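Serine--tRNA ligase (Pyrococcus horikoshii, PDB 2DQ0) probably catalyses the ATP-dependent attachment of serine to tRNA(Ser), and also to tRNA(Sec), by way of a seryl-adenylate intermediate. Local coordinates at residues L6-P11 against E32-D37; E12-D17 against P107-P112; A132-G137 against M150-L155; Q332-P337 against R429-L434. All coordinates share one frame; numbering follows the deposited sequence.

Interaction 1: residues L6-P11 against E32-D37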
# COMPACT_ATOMS: atom_id res chain seq x y z
N LEU A 6 -20.64 8.28 -31.70
CA LEU A 6 -19.45 8.37 -32.53
C LEU A 6 -19.26 7.18 -33.48
O LEU A 6 -18.82 7.34 -34.63
CB LEU A 6 -18.23 8.56 -31.62
CG LEU A 6 -16.87 8.79 -32.28
CD1 LEU A 6 -16.20 7.45 -32.59
CD2 LEU A 6 -17.06 9.62 -33.54
N ILE A 7 -19.61 5.98 -33.03
CA ILE A 7 -19.46 4.83 -33.90
C ILE A 7 -20.61 4.83 -34.91
O ILE A 7 -20.50 4.26 -36.00
CB ILE A 7 -19.41 3.47 -33.09
CG1 ILE A 7 -20.78 3.17 -32.50
CG2 ILE A 7 -18.36 3.53 -31.97
CD1 ILE A 7 -21.71 2.47 -33.46
N ARG A 8 -21.72 5.46 -34.56
CA ARG A 8 -22.84 5.49 -35.48
C ARG A 8 -22.61 6.55 -36.55
O ARG A 8 -22.87 6.32 -37.72
CB ARG A 8 -24.16 5.77 -34.75
CG ARG A 8 -24.76 4.52 -34.12
CD ARG A 8 -26.23 4.70 -33.77
NE ARG A 8 -26.44 5.74 -32.77
CZ ARG A 8 -27.12 5.57 -31.64
NH1 ARG A 8 -27.25 6.59 -30.80
NH2 ARG A 8 -27.66 4.40 -31.35
N GLU A 9 -22.07 7.69 -36.15
CA GLU A 9 -21.81 8.78 -37.08
C GLU A 9 -20.47 8.75 -37.79
O GLU A 9 -20.17 9.66 -38.57
CB GLU A 9 -22.03 10.12 -36.38
CG GLU A 9 -23.50 10.39 -36.14
CD GLU A 9 -23.73 11.52 -35.15
OE1 GLU A 9 -23.08 12.57 -35.30
OE2 GLU A 9 -24.57 11.34 -34.24
N ASN A 10 -19.64 7.73 -37.53
CA ASN A 10 -18.37 7.61 -38.25
C ASN A 10 -17.59 6.33 -38.02
O ASN A 10 -16.44 6.36 -37.63
CB ASN A 10 -17.43 8.79 -38.00
CG ASN A 10 -16.46 9.01 -39.17
OD1 ASN A 10 -15.63 9.92 -39.15
ND2 ASN A 10 -16.56 8.15 -40.19
N PRO A 11 -18.21 5.19 -38.30
CA PRO A 11 -17.57 3.88 -38.13
C PRO A 11 -16.21 3.72 -38.81
O PRO A 11 -15.32 3.03 -38.29
CB PRO A 11 -18.61 2.89 -38.66
CG PRO A 11 -19.45 3.73 -39.58
CD PRO A 11 -19.57 5.03 -38.86
N GLU A 32 -20.31 -5.07 -35.62
CA GLU A 32 -21.08 -5.84 -34.67
C GLU A 32 -21.94 -4.92 -33.79
O GLU A 32 -23.13 -5.17 -33.61
CB GLU A 32 -20.16 -6.71 -33.82
CG GLU A 32 -20.89 -7.63 -32.82
CD GLU A 32 -21.97 -8.53 -33.46
OE1 GLU A 32 -21.94 -8.73 -34.69
OE2 GLU A 32 -22.83 -9.05 -32.72
N ILE A 33 -21.35 -3.85 -33.27
CA ILE A 33 -22.11 -2.95 -32.41
C ILE A 33 -23.18 -2.25 -33.24
O ILE A 33 -24.27 -1.92 -32.75
CB ILE A 33 -21.19 -1.91 -31.71
CG1 ILE A 33 -20.86 -0.76 -32.65
CG2 ILE A 33 -19.87 -2.57 -31.25
CD1 ILE A 33 -19.76 0.14 -32.14
N LEU A 34 -22.88 -2.04 -34.52
CA LEU A 34 -23.83 -1.39 -35.41
C LEU A 34 -25.08 -2.23 -35.66
O LEU A 34 -26.21 -1.72 -35.55
CB LEU A 34 -23.18 -1.03 -36.74
CG LEU A 34 -22.31 0.23 -36.68
CD1 LEU A 34 -21.74 0.51 -38.06
CD2 LEU A 34 -23.13 1.40 -36.19
N LYS A 35 -24.89 -3.51 -35.99
CA LYS A 35 -26.03 -4.37 -36.24
C LYS A 35 -26.81 -4.60 -34.95
O LYS A 35 -28.01 -4.86 -34.97
CB LYS A 35 -25.59 -5.71 -36.88
CG LYS A 35 -25.49 -6.90 -35.94
CD LYS A 35 -26.34 -8.08 -36.42
CE LYS A 35 -25.85 -8.60 -37.77
NZ LYS A 35 -26.73 -9.67 -38.33
N LEU A 36 -26.11 -4.50 -33.82
CA LEU A 36 -26.76 -4.70 -32.54
C LEU A 36 -27.57 -3.45 -32.23
O LEU A 36 -28.71 -3.54 -31.79
CB LEU A 36 -25.73 -4.93 -31.42
CG LEU A 36 -25.07 -6.29 -31.25
CD1 LEU A 36 -24.21 -6.23 -29.98
CD2 LEU A 36 -26.11 -7.39 -31.13
N ASP A 37 -26.96 -2.29 -32.46
CA ASP A 37 -27.61 -1.02 -32.20
C ASP A 37 -28.86 -0.95 -33.06
O ASP A 37 -29.92 -0.51 -32.61
CB ASP A 37 -26.67 0.14 -32.57
CG ASP A 37 -27.19 1.50 -32.10
OD1 ASP A 37 -27.41 1.67 -30.89
OD2 ASP A 37 -27.36 2.40 -32.94
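Ile7 and Ile33 reach toward each other between two helices and meet tip to tip, Ile7 CG1 lying 3.2 Å from Ile33 CD1. In Ile7 the CG1 branch stands between the backbone N and the carbonyl carbon (chi1 69°), which sends its terminal CD1 across to the facing helix while CG2 stays beside the backbone N. The Ile7 and Leu34 side chains slide past each other in opposite directions, their closest atoms Ile7 CD1 and Leu34 CD2, 3.3 Å apart. Leu34 divides its two methyls between partners: CD2 goes to Ile7, and CD1 lies 4.0 Å from Pro11 CB. Branched and forked aliphatic chains suit this seam because each offers methyls in two directions.

Beside this apolar seam the chemistry becomes polar: partly exposed Arg8 reaches in to the buried Asp37. The two side chains cross at about a right angle, with the carboxylate plane turned 40° from the guanidinium. Arg8 NH2 forms a salt bridge of 2.6 Å to Asp37 OD2, which sits at the edge of the guanidinium, although the position of this oxygen is less certain. Arg41 is a weaker, more distant second partner of the same carboxylate. A leucine in place of Arg8 would probably leave Asp37 without its main cationic mate in this contact. Beyond Ile33 and Leu36 lies helix 72-103, the antiparallel partner of helix 28-65. The short helix 4-9 is thus laid against the long helical hairpin, the coiled-coil arm of the N-terminal tRNA-binding domain of seryl-tRNA synthetases.

Interaction 2: residues E12-D17 against P107-P112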
# COMPACT_ATOMS: atom_id res chain seq x y z
N GLU A 12 -16.03 4.34 -39.97
CA GLU A 12 -14.75 4.23 -40.68
C GLU A 12 -13.67 4.93 -39.87
O GLU A 12 -12.53 4.48 -39.86
CB GLU A 12 -14.85 4.86 -42.08
CG GLU A 12 -15.71 4.08 -43.04
CD GLU A 12 -15.07 2.79 -43.50
OE1 GLU A 12 -15.74 1.73 -43.45
OE2 GLU A 12 -13.89 2.85 -43.91
N LEU A 13 -14.03 6.03 -39.21
CA LEU A 13 -13.07 6.77 -38.40
C LEU A 13 -12.56 5.87 -37.28
O LEU A 13 -11.37 5.83 -37.00
CB LEU A 13 -13.74 8.01 -37.80
CG LEU A 13 -13.03 8.93 -36.80
CD1 LEU A 13 -12.93 8.27 -35.46
CD2 LEU A 13 -11.66 9.31 -37.31
N VAL A 14 -13.47 5.15 -36.64
CA VAL A 14 -13.09 4.27 -35.55
C VAL A 14 -12.36 3.00 -36.03
O VAL A 14 -11.46 2.50 -35.35
CB VAL A 14 -14.33 3.94 -34.64
CG1 VAL A 14 -15.54 3.73 -35.48
CG2 VAL A 14 -14.05 2.72 -33.79
N LYS A 15 -12.72 2.50 -37.21
CA LYS A 15 -12.04 1.32 -37.73
C LYS A 15 -10.60 1.66 -38.10
O LYS A 15 -9.68 0.90 -37.80
CB LYS A 15 -12.75 0.78 -38.97
CG LYS A 15 -14.12 0.21 -38.72
CD LYS A 15 -14.67 -0.44 -39.97
CE LYS A 15 -16.04 -1.02 -39.71
NZ LYS A 15 -16.45 -1.96 -40.77
N ASN A 16 -10.41 2.79 -38.77
CA ASN A 16 -9.08 3.18 -39.18
C ASN A 16 -8.17 3.49 -37.99
O ASN A 16 -6.96 3.27 -38.06
CB ASN A 16 -9.12 4.39 -40.13
CG ASN A 16 -9.74 4.05 -41.49
OD1 ASN A 16 -9.67 2.91 -41.95
ND2 ASN A 16 -10.32 5.05 -42.13
N ASP A 17 -8.76 4.00 -36.91
CA ASP A 17 -7.95 4.32 -35.74
C ASP A 17 -7.50 3.01 -35.11
O ASP A 17 -6.35 2.86 -34.70
CB ASP A 17 -8.75 5.17 -34.75
CG ASP A 17 -7.86 6.16 -33.98
OD1 ASP A 17 -7.79 6.06 -32.74
OD2 ASP A 17 -7.24 7.04 -34.62
N PRO A 107 -10.52 1.17 -27.35
CA PRO A 107 -9.67 2.27 -26.92
C PRO A 107 -10.12 3.62 -27.39
O PRO A 107 -10.82 3.74 -28.39
CB PRO A 107 -8.30 1.90 -27.51
CG PRO A 107 -8.67 1.28 -28.79
CD PRO A 107 -9.86 0.37 -28.40
N ASN A 108 -9.69 4.65 -26.67
CA ASN A 108 -10.04 6.02 -27.01
C ASN A 108 -9.53 6.32 -28.41
O ASN A 108 -8.51 5.78 -28.84
CB ASN A 108 -9.41 7.00 -26.02
CG ASN A 108 -10.17 8.32 -25.95
OD1 ASN A 108 -9.86 9.19 -25.14
ND2 ASN A 108 -11.18 8.46 -26.81
N ILE A 109 -10.27 7.16 -29.12
CA ILE A 109 -9.89 7.55 -30.46
C ILE A 109 -8.71 8.49 -30.29
O ILE A 109 -8.74 9.39 -29.45
CB ILE A 109 -11.04 8.30 -31.16
CG1 ILE A 109 -12.28 7.42 -31.21
CG2 ILE A 109 -10.62 8.68 -32.59
CD1 ILE A 109 -12.07 6.12 -31.95
N THR A 110 -7.66 8.26 -31.08
CA THR A 110 -6.46 9.08 -31.01
C THR A 110 -6.68 10.44 -31.65
O THR A 110 -7.50 10.59 -32.55
CB THR A 110 -5.26 8.42 -31.75
OG1 THR A 110 -5.48 8.49 -33.17
CG2 THR A 110 -5.09 6.96 -31.33
N HIS A 111 -5.92 11.41 -31.17
CA HIS A 111 -5.96 12.76 -31.68
C HIS A 111 -5.18 12.81 -33.00
O HIS A 111 -4.27 12.01 -33.24
CB HIS A 111 -5.35 13.72 -30.67
CG HIS A 111 -5.45 15.16 -31.07
ND1 HIS A 111 -4.65 15.73 -32.03
CD2 HIS A 111 -6.28 16.14 -30.64
CE1 HIS A 111 -4.97 17.00 -32.17
NE2 HIS A 111 -5.96 17.27 -31.34
N PRO A 112 -5.56 13.74 -33.88
CA PRO A 112 -4.88 13.87 -35.17
C PRO A 112 -3.38 14.11 -35.03
O PRO A 112 -2.60 13.73 -35.91
CB PRO A 112 -5.60 15.03 -35.82
CG PRO A 112 -7.00 14.82 -35.33
CD PRO A 112 -6.78 14.58 -33.87
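Asp17 grips Thr110 with both carboxylate oxygens, and these two hydrogen bonds form the polar part of the contact. Thr110 N donates a hydrogen bond to Asp17 OD1 over 2.8 Å, nearly straight (174° at the hydrogen), arriving on the syn side but 31° out of the carboxylate plane. Thr110 OG1 donates to the syn lone pair of Asp17 OD2 at 2.7 Å. The hydroxyl can do this because it stands between the backbone N and the carbonyl carbon (chi1 72°), near the N-H that serves the other oxygen. A short acid fits a place where a hydroxyl and an amide are presented together, and the paired bonds fix the rotation of the carboxylate. An asparagine in place of Asp17 would probably keep only one of the two acceptors, leaving either the amide or the hydroxyl of Thr110 without its mate.

The contact ties helix 11-21 of the N-terminal tRNA-binding domain to the extended linker between the arm helix 72-103 and strand 124-129. Arg21 reinforces the junction by hydrogen bonding to Asn108 O.

The apolar part centres on Ile109, whose two branches diverge to different residues of the helix. Its CG2 is 3.7 Å from Leu13 CD1, the two side chains meeting at a slant, while its CD1 extends to Val14 CB at 4.1 Å. Val14 in turn packs on Val30 of helix 28-65.

Interaction 3: residues A132-G137 against M150-L155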
# COMPACT_ATOMS: atom_id res chain seq x y z
N ALA A 132 23.77 16.57 -21.58
CA ALA A 132 24.02 15.18 -21.25
C ALA A 132 25.48 14.83 -21.10
O ALA A 132 26.34 15.30 -21.83
CB ALA A 132 23.39 14.28 -22.31
N ARG A 133 25.75 13.98 -20.12
CA ARG A 133 27.09 13.51 -19.88
C ARG A 133 27.09 12.11 -20.48
O ARG A 133 26.48 11.20 -19.94
CB ARG A 133 27.38 13.51 -18.39
CG ARG A 133 27.21 14.91 -17.78
CD ARG A 133 27.26 14.91 -16.24
NE ARG A 133 28.52 14.39 -15.72
CZ ARG A 133 28.63 13.78 -14.54
NH1 ARG A 133 27.56 13.62 -13.77
NH2 ARG A 133 29.81 13.32 -14.13
N VAL A 134 27.76 11.96 -21.62
CA VAL A 134 27.85 10.71 -22.35
C VAL A 134 29.21 10.02 -22.28
O VAL A 134 30.27 10.64 -22.42
CB VAL A 134 27.54 10.94 -23.86
CG1 VAL A 134 27.47 9.59 -24.60
CG2 VAL A 134 26.24 11.74 -24.02
N TRP A 135 29.18 8.71 -22.07
CA TRP A 135 30.39 7.89 -22.05
C TRP A 135 30.87 7.75 -23.49
O TRP A 135 30.05 7.60 -24.40
CB TRP A 135 30.07 6.51 -21.53
CG TRP A 135 31.23 5.57 -21.57
CD1 TRP A 135 32.50 5.80 -21.09
CD2 TRP A 135 31.18 4.19 -21.94
NE1 TRP A 135 33.23 4.63 -21.13
CE2 TRP A 135 32.45 3.63 -21.65
CE3 TRP A 135 30.19 3.36 -22.49
CZ2 TRP A 135 32.76 2.27 -21.89
CZ3 TRP A 135 30.49 2.00 -22.73
CH2 TRP A 135 31.77 1.47 -22.43
N LYS A 136 32.19 7.78 -23.70
CA LYS A 136 32.73 7.65 -25.05
C LYS A 136 32.09 6.46 -25.78
O LYS A 136 31.83 6.56 -26.98
CB LYS A 136 34.26 7.49 -25.02
CG LYS A 136 34.91 7.36 -26.40
CD LYS A 136 36.42 7.22 -26.28
CE LYS A 136 37.07 6.95 -27.62
NZ LYS A 136 38.47 6.44 -27.50
N GLY A 137 31.79 5.38 -25.05
CA GLY A 137 31.20 4.19 -25.63
C GLY A 137 29.71 4.17 -25.96
O GLY A 137 29.19 3.17 -26.45
N MET A 150 20.72 17.87 -29.17
CA MET A 150 20.93 18.07 -27.73
C MET A 150 22.39 18.28 -27.35
O MET A 150 23.27 17.55 -27.80
CB MET A 150 20.35 16.86 -26.96
CG MET A 150 20.67 16.80 -25.46
SD MET A 150 19.84 15.42 -24.62
CE MET A 150 19.55 16.10 -23.08
N GLU A 151 22.65 19.29 -26.51
CA GLU A 151 24.01 19.58 -26.09
C GLU A 151 24.53 18.44 -25.24
O GLU A 151 23.75 17.73 -24.62
CB GLU A 151 24.06 20.91 -25.33
CG GLU A 151 25.46 21.51 -25.28
CD GLU A 151 26.18 21.40 -26.64
OE1 GLU A 151 25.72 22.04 -27.61
OE2 GLU A 151 27.21 20.67 -26.74
N TYR A 152 25.85 18.24 -25.22
CA TYR A 152 26.41 17.14 -24.44
C TYR A 152 27.90 17.21 -24.20
O TYR A 152 28.65 17.78 -24.97
CB TYR A 152 26.09 15.81 -25.11
CG TYR A 152 26.86 15.59 -26.38
CD1 TYR A 152 28.06 14.86 -26.39
CD2 TYR A 152 26.39 16.09 -27.59
CE1 TYR A 152 28.76 14.64 -27.58
CE2 TYR A 152 27.08 15.88 -28.78
CZ TYR A 152 28.25 15.15 -28.77
OH TYR A 152 28.88 14.90 -29.97
N GLU A 153 28.32 16.58 -23.12
CA GLU A 153 29.71 16.55 -22.72
C GLU A 153 30.15 15.08 -22.73
O GLU A 153 29.39 14.21 -22.32
CB GLU A 153 29.81 17.14 -21.31
CG GLU A 153 31.17 17.16 -20.68
CD GLU A 153 31.14 17.87 -19.34
OE1 GLU A 153 31.00 19.13 -19.33
OE2 GLU A 153 31.23 17.18 -18.30
N ILE A 154 31.35 14.81 -23.23
CA ILE A 154 31.86 13.45 -23.28
C ILE A 154 32.56 13.17 -21.98
O ILE A 154 33.31 14.00 -21.47
CB ILE A 154 32.86 13.26 -24.41
CG1 ILE A 154 32.16 13.40 -25.75
CG2 ILE A 154 33.56 11.90 -24.28
CD1 ILE A 154 31.03 12.42 -25.95
N LEU A 155 32.31 11.98 -21.43
CA LEU A 155 32.92 11.60 -20.17
C LEU A 155 34.08 10.68 -20.40
O LEU A 155 34.02 9.76 -21.24
CB LEU A 155 31.92 10.90 -19.26
CG LEU A 155 30.72 11.65 -18.72
CD1 LEU A 155 29.72 10.63 -18.16
CD2 LEU A 155 31.15 12.65 -17.66
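Arg133 and Leu155 come together because each carries CG anti to its carbonyl carbon (chi1 -58° and -66°), and a bend at chi3 of Arg133 (59°) then brings the guanidinium back alongside the leucine. Leu155 CD1 lies 3.7 Å from Arg133 CB, and Leu155 CD2 approaches Arg133 NE at the same distance, so the isobutyl group lines the arginine from its root to its head. The charged end is held elsewhere: NH1 and NH2 of Arg133 donate to the backbone carbonyls of Asn420 and Gln422.

Beneath these side chains two parallel strands, 132-135 and 152-155, are joined by backbone bonds. Glu153 N donates to Ala132 O at 2.7 Å, and Val134 N returns a bond to Glu153 O at 2.9 Å, each nearly along the C=O axis. Leu155 N continues the series to Val134 O. The bond from Ala132 N to Glu151 O is longer, 3.3 Å, and more bent. Helix 139-146 connects the strands, which makes this a beta-alpha-beta crossover.

The face bearing Ala132, Val134, Tyr152 and Ile154 is turned to that helix. Small Ala132 leaves room for Phe142, which also meets Val134 and the Tyr152 ring, while Ile154 rests on Leu139. On the face with Arg133 and Leu155, Trp135 makes a cation-pi contact with Lys158. The parallel pair is therefore bound by main-chain bonds rather than by charged groups pairing across it, and the cationic head of Arg133 is spent on the C-terminal part of the chain.

Interaction 4: residues Q332-P337 against R429-L434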
# COMPACT_ATOMS: atom_id res chain seq x y z
N GLN A 332 13.97 20.00 -14.85
CA GLN A 332 14.96 21.02 -15.17
C GLN A 332 15.57 21.52 -13.84
O GLN A 332 16.79 21.64 -13.73
CB GLN A 332 14.34 22.17 -15.95
CG GLN A 332 13.91 21.75 -17.34
CD GLN A 332 13.20 22.85 -18.08
OE1 GLN A 332 12.66 22.63 -19.17
NE2 GLN A 332 13.18 24.04 -17.51
N GLU A 333 14.74 21.76 -12.83
CA GLU A 333 15.28 22.21 -11.54
C GLU A 333 16.18 21.11 -10.94
O GLU A 333 17.19 21.39 -10.27
CB GLU A 333 14.16 22.58 -10.57
CG GLU A 333 13.27 23.73 -11.09
CD GLU A 333 12.60 24.55 -9.98
OE1 GLU A 333 11.38 24.39 -9.75
OE2 GLU A 333 13.31 25.36 -9.35
N LEU A 334 15.80 19.86 -11.18
CA LEU A 334 16.54 18.70 -10.71
C LEU A 334 17.80 18.52 -11.57
O LEU A 334 18.61 17.61 -11.33
CB LEU A 334 15.65 17.46 -10.80
CG LEU A 334 15.10 16.86 -9.51
CD1 LEU A 334 15.20 17.83 -8.40
CD2 LEU A 334 13.67 16.41 -9.72
N GLU A 335 17.96 19.40 -12.56
CA GLU A 335 19.10 19.40 -13.47
C GLU A 335 19.25 18.04 -14.16
O GLU A 335 20.34 17.45 -14.19
CB GLU A 335 20.39 19.73 -12.71
CG GLU A 335 20.37 21.04 -11.92
CD GLU A 335 21.62 21.23 -11.05
OE1 GLU A 335 21.53 21.87 -9.97
OE2 GLU A 335 22.70 20.74 -11.46
N ILE A 336 18.15 17.54 -14.72
CA ILE A 336 18.18 16.26 -15.41
C ILE A 336 17.91 16.43 -16.90
O ILE A 336 16.78 16.74 -17.31
CB ILE A 336 17.15 15.26 -14.82
CG1 ILE A 336 17.42 15.04 -13.33
CG2 ILE A 336 17.27 13.91 -15.55
CD1 ILE A 336 18.78 14.36 -13.01
N PRO A 337 18.93 16.21 -17.74
CA PRO A 337 18.71 16.36 -19.18
C PRO A 337 17.69 15.32 -19.66
O PRO A 337 17.64 14.20 -19.15
CB PRO A 337 20.12 16.22 -19.77
CG PRO A 337 20.79 15.26 -18.80
CD PRO A 337 20.29 15.71 -17.43
N ARG A 429 26.11 14.05 -6.27
CA ARG A 429 25.75 15.39 -5.86
C ARG A 429 24.26 15.54 -6.00
O ARG A 429 23.68 15.06 -6.97
CB ARG A 429 26.50 16.44 -6.70
CG ARG A 429 28.01 16.41 -6.45
CD ARG A 429 28.76 17.45 -7.25
NE ARG A 429 28.97 18.68 -6.48
CZ ARG A 429 29.59 19.76 -6.96
NH1 ARG A 429 29.74 20.83 -6.19
NH2 ARG A 429 30.05 19.77 -8.20
N ILE A 430 23.61 16.18 -5.03
CA ILE A 430 22.18 16.34 -5.14
C ILE A 430 21.87 17.77 -5.56
O ILE A 430 22.45 18.71 -5.05
CB ILE A 430 21.42 15.88 -3.82
CG1 ILE A 430 20.84 17.05 -3.09
CG2 ILE A 430 22.33 15.07 -2.92
CD1 ILE A 430 19.46 17.34 -3.57
N PRO A 431 20.98 17.94 -6.55
CA PRO A 431 20.55 19.24 -7.10
C PRO A 431 20.24 20.26 -6.01
O PRO A 431 19.49 19.96 -5.07
CB PRO A 431 19.30 18.89 -7.90
CG PRO A 431 19.53 17.46 -8.30
CD PRO A 431 20.15 16.84 -7.09
N LYS A 432 20.77 21.47 -6.15
CA LYS A 432 20.57 22.55 -5.17
C LYS A 432 19.10 22.75 -4.75
O LYS A 432 18.80 22.99 -3.59
CB LYS A 432 21.16 23.87 -5.72
CG LYS A 432 22.58 23.70 -6.29
CD LYS A 432 23.08 24.90 -7.12
CE LYS A 432 24.34 24.57 -7.96
NZ LYS A 432 25.59 24.36 -7.17
N VAL A 433 18.18 22.65 -5.69
CA VAL A 433 16.77 22.84 -5.39
C VAL A 433 16.27 21.94 -4.27
O VAL A 433 15.33 22.31 -3.57
CB VAL A 433 15.88 22.55 -6.62
CG1 VAL A 433 14.52 23.22 -6.43
CG2 VAL A 433 16.57 23.03 -7.88
N LEU A 434 16.89 20.76 -4.10
CA LEU A 434 16.46 19.83 -3.05
C LEU A 434 17.15 20.00 -1.71
O LEU A 434 16.71 19.43 -0.71
CB LEU A 434 16.62 18.37 -3.51
CG LEU A 434 15.88 17.93 -4.78
CD1 LEU A 434 16.29 16.55 -5.20
CD2 LEU A 434 14.38 17.99 -4.53
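Pro431 lies to one side of the flat Leu334 carbonyl, CB above its plane and CG slanting in toward the oxygen, with CB 3.7 Å from Leu334 O. The oxygen also accepts a hydrogen bond from His421 NE2, so an apolar ring and a polar donor both attend the end of the helix. This is the C-terminal close of helix 316-333 in the class II catalytic core, finished by a Schellman motif: Glu335 has left the helix with a positive phi of 56°, and its N bonds back to Gln332 O at 2.8 Å. The chain then turns toward strand 338-342.

Two other flat groups, the carboxylates, frame the contact. That of Glu335 stretches past Pro431, with OE1 4.0 Å from Pro431 CA. That of Glu333 makes its salt bridge with Arg206 of helix 190-209, while OE2 stays 3.8 Å from Val433 CG1. Glu333 and Val433 cross at about a right angle, and the valine meets the aliphatic CB of the glutamate through CG2 (3.6 Å), a fitting use of a beta-branched residue that has two methyls to share.

Facing this helix end, the segment 429-434 bends at Pro431, where Leu434 N bonds to Pro431 O. The bend directs Leu434 inward, where Ile417 and Phe202 also touch it, and its CD1 meets Leu334 CD1 at 3.6 Å, the two leucines crossing nearly perpendicularly.

The four contacts form two pairs, and interaction 1 lies across the chain's centre from interactions 3 and 4. Interactions 1 and 2 have centres 13 Å apart and share a small apolar seam, where Leu6 CD1 is 4.2 Å from Ile109 CG1; together they take the N-terminal helices from the arm to the linker entering the core. Interactions 3 and 4, centres 18 Å apart, also touch, with Met150 CE 3.4 Å from Pro337 CB. Interactions 1 and 3 are separated by about 53 Å between centres. The seryl-adenylate analogue lies about 12 Å from the side chain of Leu334 in interaction 4, and the side chain of Asn108 in interaction 2 is about 11 Å from that of Glu254, a predicted serine-binding residue.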